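Local coordinates for protein alanine racemase (Corynebacterium glutamicum, PDB 2DY3) that belongs to the two-domain, fold-type III alanine racemase family, binding pyridoxal-5'-phosphate and pairing an N-terminal TIM-type barrel with a C-terminal beta domain in a two-chain assembly, at residues B[4-9]-B[234-239]; B[108-113]-B[145-150]; B[139-144]-B[185-190]; B[240-245]-B[267-272]. All blocks are in the same frame, centred on the assembly; numbering follows the deposited sequence.

Contact 1. Residues B[4-9]-B[234-239]; sequences LTTKID and PAMTWE
Glu239 and Lys7 bury the most surface here, one from each of two antiparallel strands, 4-8 and 236-239, whose axes run 164° apart. Glu239 is paired with Thr5 through two backbone hydrogen bonds: Thr5 N to Glu239 O and Glu239 N to Thr5 O are both 3.0 Å long and nearly straight. With CG set between its backbone N and carbonyl carbon (chi1 67°) and the rest extended, the Glu239 side chain reaches across toward that of Lys7. The ion pair is long, Lys7 NZ to Glu239 OE1 3.6 Å, and the position of OE1 is uncertain. Lys7 is fixed more firmly by its backbone, since its N donates to Thr237 O at 2.7 Å. Its carbonyl accepts from Thr237 N and from a water that also bonds Thr237 OG1, a hydroxyl further bonded to Glu329 N.

Trp238, on the other face of the sheet, turns its CD1 edge to the carbonyl of Thr5, with CD1 to Thr5 O at 3.4 Å. Thr6 CG2 lies 3.5 Å from the same Trp238 CD1, and Leu4 CD1 approaches the indole NE1 obliquely at 3.7 Å. Strand 357-360 continues the sheet beyond strand 4-8. The chemistry thus differs by face: that of Glu239 carries Thr5, Lys7 and Thr237, while the other is mainly apolar, with Thr6, Ile8 and Met236 beside Trp238, whose buried NE1 has no polar partner in the model.

Contact 2. Residues B[108-113]-B[145-150]; sequences ALIETD and AAAPHI
A chi1 of 65° sets CG of His149 between its own backbone N and carbonyl carbon, and chi2 of -55° turns the imidazole so that NE2 and CE1 reach the end of helix 103-110. There NE2 donates a weak hydrogen bond to Leu109 O, 3.3 Å long and bent to 148°. The carbonyl of Ile110 also lies at the ring edge, its O 3.2 Å from His149 CE1. Thr112 O is nearer still, 2.9 Å from His149 NE2, but the angle is too poor for a hydrogen bond. The imidazole therefore meets several carbonyl oxygens where the helix ends, an electronegative setting that would tend to favour a proton on NE2.

Ile150 packs beneath the imidazole, its CG1 over the centre of one ring face at 3.8 Å. Its extended side chain carries CD1 onward to Ile110, which it crosses at about a right angle; the 3.5 Å between Ile150 CD1 and Ile110 CG1 is tight for two carbons. Ala147 CB meets the same Ile110 CG1 at 4.0 Å. A type I turn from Ala147 to Ile150 places all three contacting side chains in one short connection. That connection leads from helix 134-146 into strand 150-156, while strand 117-122 lies alongside: His149 shares a backbone hydrogen bond with Ile117, and Leu109 and Ile150 both pack on Val119.

Contact 3. Residues B[139-144]-B[185-190]; sequences GVFSAL and RKHGLE
Phe141 is the first residue of helix 134-146 in this segment to meet the turn that follows helix 169-186. Its CB does most of the touching, lying 3.9 Å from CD2 of His187 and equally 3.9 Å from CD1 of Leu189. With CG anti to the carbonyl carbon (chi1 -59°), the phenyl group leads away from these partners, toward Met155 and Ile121. The Phe141 and Leu189 side chains cross at about a right angle, and His187 CD2 comes to the edge of the phenyl ring rather than stacking on it.

Ser142, next along the helix, meets His187 through backbone and CB atoms. Its N lies 4.2 Å above the imidazole plane, offset toward the rim, and its CB is 4.1 Å from His187 CE1. The imidazole thus rests against the helix surface, while its NE2 is hydrogen-bonded to Glu138 one turn earlier, which helps to fix the ring's rotation. Leu144 ends the walk with a looser approach: Leu189 CD2 lies 4.4 Å from the backbone C of Leu144.

In the partner segment Gly188, with a positive phi of 97°, ends helix 169-186 in a Schellman motif, and the residues flanking it, His187 and Leu189, both point their CB atoms toward helix 134-146. Leu144 and Leu189 also pack on Val152 and Ile121, beneath the helices. Helices laid over neighbouring parallel strands, with a turn leading out of one of them, fit the alpha/beta-barrel architecture of the N-terminal domain.

Contact 4. Residues B[240-245]-B[267-272]; sequences AKVSVV and FVAVVP
Val270 meets Ser243 and Val244 in the closely joined middle of this contact. The carbonyl of Val270 accepts a hydrogen bond from Ser243 N at 2.9 Å, and Val270 N donates to Val244 O at 2.8 Å with an N-H...O angle of 166°. Ser243 OG, placed between its backbone N and carbonyl carbon by a chi1 of 60°, comes to 3.5 Å from Val270 CG1. The same carbonyl is approached by a methyl group as well, Val242 CG1 lying 3.3 Å from Val270 O. That CG1 is anti to the Val242 backbone N (chi1 180°), and it also packs against Ala269 CB at 3.7 Å. The Val270 carbonyl is thus enclosed by both polar and apolar neighbours.

These are adjoining antiparallel strands of the C-terminal beta domain, but strand 236-247 is interrupted around Val242 and Ser243. Regular pairing is clear at Val245 and Ala269, a non-hydrogen-bonded pair with CA atoms 4.3 Å apart. On the opposite side of the interruption, Ala240 CB packs on Val271 CG2 at 3.6 Å.

The looser side belongs to Val245 and Lys241. Val245, partly exposed, brings CG2 only to 4.3 Å from Ala269 CB. Lys241 directs its CB away from strand 267-271, and its extended side chain packs on Met1. The face of Val244 and Val270 is not a solvent side: Val244 packs on Ile101 of the second subunit and Val270 on Ser130 of that subunit, with buried Pro272 meeting Ile81 there.

The four contacts form two groups on opposite sides of the chain's centre. Contacts 1 and 4, with centres 18 Å apart, share strand 236-247 and one mixed sheet; they touch where Leu4 packs on Ala240 and Pro272. Contacts 2 and 3, with centres 12 Å apart, share helix 134-146 in the N-terminal barrel domain and touch through Ile110, Ala143 and Leu144. Their segments alternate along the chain, both lying between the segments of contact 1, whereas contact 4 follows it. Contact 1 therefore brings the chain's beginning to the C-terminal sheet after the barrel residues have intervened. Centres of contacts 3 and 4 stand 62 Å apart, reflecting an elongated two-domain subunit.

Contact 1. Residues B[4-9]-B[234-239]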
# COMPACT_ATOMS: atom_id res chain seq x y z
N LEU B 4 -9.44 4.37 -11.10
CA LEU B 4 -8.12 4.63 -10.55
C LEU B 4 -7.11 3.60 -11.05
O LEU B 4 -7.26 2.41 -10.82
CB LEU B 4 -8.20 4.58 -9.02
CG LEU B 4 -6.92 4.91 -8.25
CD1 LEU B 4 -6.48 6.33 -8.59
CD2 LEU B 4 -7.17 4.75 -6.75
N THR B 5 -6.07 4.07 -11.72
CA THR B 5 -5.08 3.15 -12.26
C THR B 5 -3.67 3.71 -12.34
O THR B 5 -3.45 4.91 -12.18
CB THR B 5 -5.46 2.72 -13.70
OG1 THR B 5 -5.18 3.80 -14.59
CG2 THR B 5 -6.95 2.39 -13.80
N THR B 6 -2.73 2.81 -12.58
CA THR B 6 -1.34 3.19 -12.79
C THR B 6 -1.04 2.66 -14.18
O THR B 6 -1.30 1.49 -14.47
CB THR B 6 -0.38 2.52 -11.79
OG1 THR B 6 -0.64 1.12 -11.72
CG2 THR B 6 -0.51 3.16 -10.41
N LYS B 7 -0.53 3.53 -15.06
CA LYS B 7 -0.17 3.12 -16.41
C LYS B 7 1.29 2.74 -16.38
O LYS B 7 2.13 3.56 -16.02
CB LYS B 7 -0.32 4.28 -17.40
CG LYS B 7 -1.72 4.63 -17.85
CD LYS B 7 -1.62 5.75 -18.89
CE LYS B 7 -2.96 6.08 -19.52
NZ LYS B 7 -2.82 7.18 -20.53
N ILE B 8 1.60 1.51 -16.77
CA ILE B 8 2.97 1.07 -16.79
C ILE B 8 3.44 0.95 -18.23
O ILE B 8 2.99 0.07 -18.97
CB ILE B 8 3.16 -0.30 -16.10
CG1 ILE B 8 2.51 -0.27 -14.72
CG2 ILE B 8 4.64 -0.61 -15.96
CD1 ILE B 8 2.96 0.89 -13.85
N ASP B 9 4.33 1.84 -18.63
CA ASP B 9 4.87 1.84 -19.98
C ASP B 9 6.03 0.85 -20.06
O ASP B 9 7.14 1.15 -19.63
CB ASP B 9 5.36 3.24 -20.34
CG ASP B 9 5.88 3.34 -21.76
OD1 ASP B 9 6.11 2.29 -22.39
OD2 ASP B 9 6.08 4.48 -22.23
N PRO B 234 10.57 7.67 -17.62
CA PRO B 234 9.69 7.27 -16.52
C PRO B 234 8.66 6.28 -17.05
O PRO B 234 8.15 6.44 -18.15
CB PRO B 234 9.07 8.59 -16.09
CG PRO B 234 10.19 9.55 -16.31
CD PRO B 234 10.71 9.13 -17.68
N ALA B 235 8.35 5.25 -16.27
CA ALA B 235 7.41 4.24 -16.73
C ALA B 235 6.05 4.23 -16.04
O ALA B 235 5.11 3.61 -16.53
CB ALA B 235 8.06 2.87 -16.60
N MET B 236 5.93 4.90 -14.90
CA MET B 236 4.67 4.89 -14.18
C MET B 236 3.92 6.22 -14.19
O MET B 236 4.51 7.29 -14.05
CB MET B 236 4.88 4.47 -12.72
CG MET B 236 3.59 4.45 -11.89
SD MET B 236 3.85 4.03 -10.13
CE MET B 236 4.12 2.25 -10.24
N THR B 237 2.61 6.11 -14.36
CA THR B 237 1.72 7.27 -14.32
C THR B 237 0.55 6.84 -13.44
O THR B 237 -0.04 5.78 -13.67
CB THR B 237 1.19 7.64 -15.72
OG1 THR B 237 2.28 8.06 -16.56
CG2 THR B 237 0.17 8.77 -15.61
N TRP B 238 0.24 7.63 -12.42
CA TRP B 238 -0.88 7.34 -11.52
C TRP B 238 -1.96 8.36 -11.88
O TRP B 238 -1.73 9.56 -11.81
CB TRP B 238 -0.44 7.52 -10.06
CG TRP B 238 -1.40 6.95 -9.02
CD1 TRP B 238 -2.30 5.94 -9.20
CD2 TRP B 238 -1.48 7.32 -7.64
NE1 TRP B 238 -2.93 5.65 -8.02
CE2 TRP B 238 -2.45 6.47 -7.04
CE3 TRP B 238 -0.83 8.27 -6.84
CZ2 TRP B 238 -2.78 6.55 -5.69
CZ3 TRP B 238 -1.16 8.34 -5.49
CH2 TRP B 238 -2.13 7.49 -4.93
N GLU B 239 -3.13 7.87 -12.29
CA GLU B 239 -4.21 8.77 -12.69
C GLU B 239 -5.60 8.27 -12.31
O GLU B 239 -5.86 7.06 -12.24
CB GLU B 239 -4.15 9.01 -14.20
CG GLU B 239 -4.46 7.79 -15.05
CD GLU B 239 -4.15 7.99 -16.53
OE1 GLU B 239 -4.51 7.11 -17.34
OE2 GLU B 239 -3.53 9.01 -16.89
O HOH W 1 2.97 5.61 -17.94

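Contact 2. Residues B[108-113]-B[145-150]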
# COMPACT_ATOMS: atom_id res chain seq x y z
N ALA B 108 23.49 -22.37 8.64
CA ALA B 108 22.32 -23.07 8.12
C ALA B 108 22.58 -23.61 6.72
O ALA B 108 22.08 -24.67 6.35
CB ALA B 108 21.11 -22.14 8.12
N LEU B 109 23.35 -22.87 5.93
CA LEU B 109 23.65 -23.27 4.56
C LEU B 109 24.63 -24.43 4.52
O LEU B 109 24.44 -25.39 3.77
CB LEU B 109 24.22 -22.08 3.78
CG LEU B 109 23.19 -20.96 3.54
CD1 LEU B 109 23.88 -19.71 3.03
CD2 LEU B 109 22.15 -21.44 2.55
N ILE B 110 25.69 -24.34 5.33
CA ILE B 110 26.70 -25.39 5.38
C ILE B 110 26.09 -26.70 5.88
O ILE B 110 26.49 -27.78 5.45
CB ILE B 110 27.85 -24.99 6.32
CG1 ILE B 110 28.65 -23.84 5.71
CG2 ILE B 110 28.75 -26.18 6.58
CD1 ILE B 110 29.67 -23.24 6.66
N GLU B 111 25.12 -26.59 6.77
CA GLU B 111 24.49 -27.78 7.32
C GLU B 111 23.34 -28.28 6.46
O GLU B 111 22.63 -29.21 6.84
CB GLU B 111 24.03 -27.52 8.75
CG GLU B 111 25.19 -27.28 9.72
CD GLU B 111 24.73 -26.87 11.11
OE1 GLU B 111 25.59 -26.72 12.00
OE2 GLU B 111 23.51 -26.70 11.31
N THR B 112 23.15 -27.67 5.29
CA THR B 112 22.09 -28.07 4.37
C THR B 112 22.63 -29.09 3.38
O THR B 112 23.64 -28.84 2.70
CB THR B 112 21.55 -26.89 3.55
OG1 THR B 112 20.83 -25.99 4.41
CG2 THR B 112 20.62 -27.40 2.45
N ASP B 113 21.95 -30.23 3.27
CA ASP B 113 22.39 -31.28 2.35
C ASP B 113 21.76 -31.14 0.98
O ASP B 113 20.74 -31.77 0.67
CB ASP B 113 22.08 -32.67 2.93
CG ASP B 113 22.56 -33.80 2.02
OD1 ASP B 113 23.13 -33.51 0.95
OD2 ASP B 113 22.38 -34.97 2.40
N ALA B 145 34.48 -21.88 3.02
CA ALA B 145 35.54 -22.47 2.21
C ALA B 145 35.62 -23.98 2.44
O ALA B 145 35.94 -24.73 1.53
CB ALA B 145 36.87 -21.83 2.53
N ALA B 146 35.33 -24.40 3.67
CA ALA B 146 35.39 -25.81 4.03
C ALA B 146 34.19 -26.60 3.52
O ALA B 146 34.21 -27.83 3.53
CB ALA B 146 35.49 -25.95 5.54
N ALA B 147 33.15 -25.91 3.06
CA ALA B 147 31.95 -26.57 2.57
C ALA B 147 31.98 -26.90 1.08
O ALA B 147 31.89 -26.02 0.24
CB ALA B 147 30.73 -25.71 2.88
N PRO B 148 32.11 -28.19 0.76
CA PRO B 148 32.17 -28.72 -0.61
C PRO B 148 30.98 -28.30 -1.48
O PRO B 148 31.16 -27.75 -2.57
CB PRO B 148 32.20 -30.23 -0.40
CG PRO B 148 32.87 -30.38 0.91
CD PRO B 148 32.22 -29.29 1.73
N HIS B 149 29.78 -28.57 -0.98
CA HIS B 149 28.55 -28.26 -1.71
C HIS B 149 28.21 -26.78 -1.87
O HIS B 149 27.26 -26.45 -2.56
CB HIS B 149 27.38 -28.96 -1.03
CG HIS B 149 27.10 -28.47 0.36
ND1 HIS B 149 28.06 -28.45 1.35
CD2 HIS B 149 25.97 -27.99 0.92
CE1 HIS B 149 27.53 -27.99 2.46
NE2 HIS B 149 26.26 -27.70 2.23
N ILE B 150 28.97 -25.90 -1.23
CA ILE B 150 28.68 -24.48 -1.33
C ILE B 150 29.61 -23.73 -2.28
O ILE B 150 30.83 -23.85 -2.18
CB ILE B 150 28.76 -23.79 0.04
CG1 ILE B 150 27.66 -24.31 0.96
CG2 ILE B 150 28.66 -22.29 -0.12
CD1 ILE B 150 27.72 -23.73 2.34

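Contact 3. Residues B[139-144]-B[185-190]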
# COMPACT_ATOMS: atom_id res chain seq x y z
N GLY B 139 35.80 -16.09 10.53
CA GLY B 139 35.06 -17.32 10.76
C GLY B 139 34.18 -17.75 9.60
O GLY B 139 34.21 -18.91 9.19
N VAL B 140 33.40 -16.81 9.07
CA VAL B 140 32.50 -17.09 7.96
C VAL B 140 33.21 -17.54 6.68
O VAL B 140 32.79 -18.50 6.04
CB VAL B 140 31.62 -15.85 7.63
CG1 VAL B 140 30.88 -16.09 6.32
CG2 VAL B 140 30.63 -15.59 8.77
N PHE B 141 34.28 -16.85 6.29
CA PHE B 141 34.99 -17.24 5.08
C PHE B 141 35.59 -18.63 5.28
O PHE B 141 35.55 -19.48 4.39
CB PHE B 141 36.11 -16.25 4.72
CG PHE B 141 35.63 -14.83 4.49
CD1 PHE B 141 34.30 -14.57 4.20
CD2 PHE B 141 36.52 -13.77 4.54
CE1 PHE B 141 33.88 -13.26 3.96
CE2 PHE B 141 36.11 -12.47 4.30
CZ PHE B 141 34.78 -12.21 4.01
N SER B 142 36.14 -18.87 6.47
CA SER B 142 36.75 -20.16 6.77
C SER B 142 35.72 -21.28 6.70
O SER B 142 35.97 -22.34 6.14
CB SER B 142 37.38 -20.13 8.16
OG SER B 142 37.92 -21.40 8.48
N ALA B 143 34.54 -21.03 7.27
CA ALA B 143 33.47 -22.01 7.28
C ALA B 143 32.96 -22.33 5.88
O ALA B 143 32.82 -23.50 5.52
CB ALA B 143 32.33 -21.52 8.16
N LEU B 144 32.68 -21.30 5.09
CA LEU B 144 32.18 -21.50 3.74
C LEU B 144 33.21 -22.18 2.82
O LEU B 144 32.85 -22.97 1.95
CB LEU B 144 31.70 -20.17 3.15
CG LEU B 144 30.54 -19.52 3.92
CD1 LEU B 144 30.28 -18.11 3.40
CD2 LEU B 144 29.28 -20.39 3.78
N ARG B 185 39.54 -14.21 -0.37
CA ARG B 185 40.37 -14.90 -1.35
C ARG B 185 41.58 -15.53 -0.67
O ARG B 185 42.08 -16.57 -1.09
CB ARG B 185 40.80 -13.93 -2.46
CG ARG B 185 39.65 -13.63 -3.41
CD ARG B 185 39.87 -12.40 -4.28
NE ARG B 185 38.79 -12.29 -5.26
CZ ARG B 185 38.58 -11.24 -6.04
NH1 ARG B 185 39.37 -10.17 -5.96
NH2 ARG B 185 37.58 -11.27 -6.91
N LYS B 186 42.05 -14.89 0.39
CA LYS B 186 43.19 -15.42 1.13
C LYS B 186 42.75 -16.75 1.75
O LYS B 186 43.57 -17.62 2.02
CB LYS B 186 43.60 -14.44 2.23
CG LYS B 186 45.05 -14.55 2.66
CD LYS B 186 45.44 -13.35 3.51
CE LYS B 186 46.95 -13.30 3.73
NZ LYS B 186 47.70 -13.20 2.44
N HIS B 187 41.44 -16.89 1.95
CA HIS B 187 40.87 -18.10 2.53
C HIS B 187 40.49 -19.13 1.47
O HIS B 187 39.97 -20.19 1.79
CB HIS B 187 39.63 -17.77 3.37
CG HIS B 187 39.93 -17.42 4.79
ND1 HIS B 187 40.27 -18.37 5.73
CD2 HIS B 187 39.99 -16.23 5.42
CE1 HIS B 187 40.51 -17.77 6.88
NE2 HIS B 187 40.35 -16.47 6.73
N GLY B 188 40.75 -18.81 0.21
CA GLY B 188 40.43 -19.74 -0.85
C GLY B 188 39.10 -19.48 -1.54
O GLY B 188 38.68 -20.27 -2.38
N LEU B 189 38.43 -18.38 -1.18
CA LEU B 189 37.16 -18.06 -1.83
C LEU B 189 37.44 -17.11 -2.98
O LEU B 189 37.74 -15.93 -2.78
CB LEU B 189 36.19 -17.39 -0.84
CG LEU B 189 35.63 -18.22 0.32
CD1 LEU B 189 34.74 -17.33 1.18
CD2 LEU B 189 34.84 -19.41 -0.21
N GLU B 190 37.35 -17.63 -4.20
CA GLU B 190 37.60 -16.85 -5.40
C GLU B 190 36.77 -15.56 -5.47
O GLU B 190 37.29 -14.51 -5.84
CB GLU B 190 37.33 -17.69 -6.66
CG GLU B 190 37.49 -16.90 -7.96
CD GLU B 190 37.20 -17.73 -9.20
OE1 GLU B 190 36.25 -18.55 -9.18
OE2 GLU B 190 37.90 -17.54 -10.21

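Contact 4. Residues B[240-245]-B[267-272]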
# COMPACT_ATOMS: atom_id res chain seq x y z
N ALA B 240 -6.50 9.22 -12.08
CA ALA B 240 -7.86 8.90 -11.71
C ALA B 240 -8.83 9.69 -12.57
O ALA B 240 -8.47 10.71 -13.16
CB ALA B 240 -8.09 9.23 -10.23
N LYS B 241 -10.06 9.21 -12.65
CA LYS B 241 -11.08 9.89 -13.41
C LYS B 241 -11.96 10.60 -12.40
O LYS B 241 -12.41 9.99 -11.42
CB LYS B 241 -11.88 8.88 -14.24
CG LYS B 241 -11.01 8.15 -15.26
CD LYS B 241 -11.83 7.50 -16.35
CE LYS B 241 -10.93 7.03 -17.49
NZ LYS B 241 -11.70 6.40 -18.59
N VAL B 242 -12.19 11.89 -12.62
CA VAL B 242 -13.02 12.68 -11.72
C VAL B 242 -14.41 12.08 -11.62
O VAL B 242 -15.07 11.83 -12.64
CB VAL B 242 -13.13 14.14 -12.22
CG1 VAL B 242 -14.00 14.96 -11.27
CG2 VAL B 242 -11.74 14.75 -12.34
N SER B 243 -14.87 11.83 -10.40
CA SER B 243 -16.18 11.23 -10.20
C SER B 243 -17.29 12.26 -10.22
O SER B 243 -18.38 12.00 -10.73
CB SER B 243 -16.21 10.48 -8.87
OG SER B 243 -15.95 11.36 -7.79
N VAL B 244 -17.03 13.43 -9.66
CA VAL B 244 -18.03 14.48 -9.61
C VAL B 244 -17.40 15.87 -9.60
O VAL B 244 -16.35 16.08 -9.00
CB VAL B 244 -18.93 14.36 -8.34
CG1 VAL B 244 -19.95 15.48 -8.33
CG2 VAL B 244 -19.63 13.02 -8.30
N VAL B 245 -18.06 16.81 -10.28
CA VAL B 245 -17.62 18.19 -10.31
C VAL B 245 -18.71 18.95 -9.57
O VAL B 245 -19.87 18.90 -9.95
CB VAL B 245 -17.49 18.73 -11.74
CG1 VAL B 245 -17.38 20.25 -11.72
CG2 VAL B 245 -16.25 18.12 -12.41
N PHE B 267 -15.80 26.05 -8.09
CA PHE B 267 -16.09 24.65 -8.33
C PHE B 267 -14.96 23.81 -7.75
O PHE B 267 -13.82 24.27 -7.63
CB PHE B 267 -16.16 24.38 -9.84
CG PHE B 267 -17.21 25.18 -10.56
CD1 PHE B 267 -18.44 24.62 -10.86
CD2 PHE B 267 -16.95 26.48 -10.95
CE1 PHE B 267 -19.39 25.35 -11.55
CE2 PHE B 267 -17.90 27.22 -11.64
CZ PHE B 267 -19.12 26.65 -11.94
N VAL B 268 -15.29 22.58 -7.39
CA VAL B 268 -14.32 21.62 -6.89
C VAL B 268 -14.62 20.34 -7.64
O VAL B 268 -15.71 20.18 -8.19
CB VAL B 268 -14.46 21.35 -5.36
CG1 VAL B 268 -14.22 22.61 -4.58
CG2 VAL B 268 -15.83 20.76 -5.05
N ALA B 269 -13.65 19.44 -7.68
CA ALA B 269 -13.82 18.16 -8.35
C ALA B 269 -13.39 17.06 -7.39
O ALA B 269 -12.44 17.24 -6.61
CB ALA B 269 -12.99 18.11 -9.64
N VAL B 270 -14.09 15.94 -7.42
CA VAL B 270 -13.76 14.82 -6.56
C VAL B 270 -13.01 13.77 -7.37
O VAL B 270 -13.46 13.39 -8.44
CB VAL B 270 -15.03 14.19 -5.96
CG1 VAL B 270 -14.66 13.05 -5.02
CG2 VAL B 270 -15.83 15.25 -5.21
N VAL B 271 -11.86 13.34 -6.88
CA VAL B 271 -11.11 12.30 -7.58
C VAL B 271 -11.11 11.08 -6.68
O VAL B 271 -10.73 11.15 -5.51
CB VAL B 271 -9.68 12.78 -7.96
CG1 VAL B 271 -9.35 14.06 -7.23
CG2 VAL B 271 -8.66 11.69 -7.66
N PRO B 272 -11.58 9.94 -7.21
CA PRO B 272 -11.69 8.64 -6.55
C PRO B 272 -10.40 7.97 -6.10
O PRO B 272 -10.07 6.88 -6.55
CB PRO B 272 -12.44 7.80 -7.60
CG PRO B 272 -11.90 8.33 -8.87
CD PRO B 272 -11.95 9.84 -8.63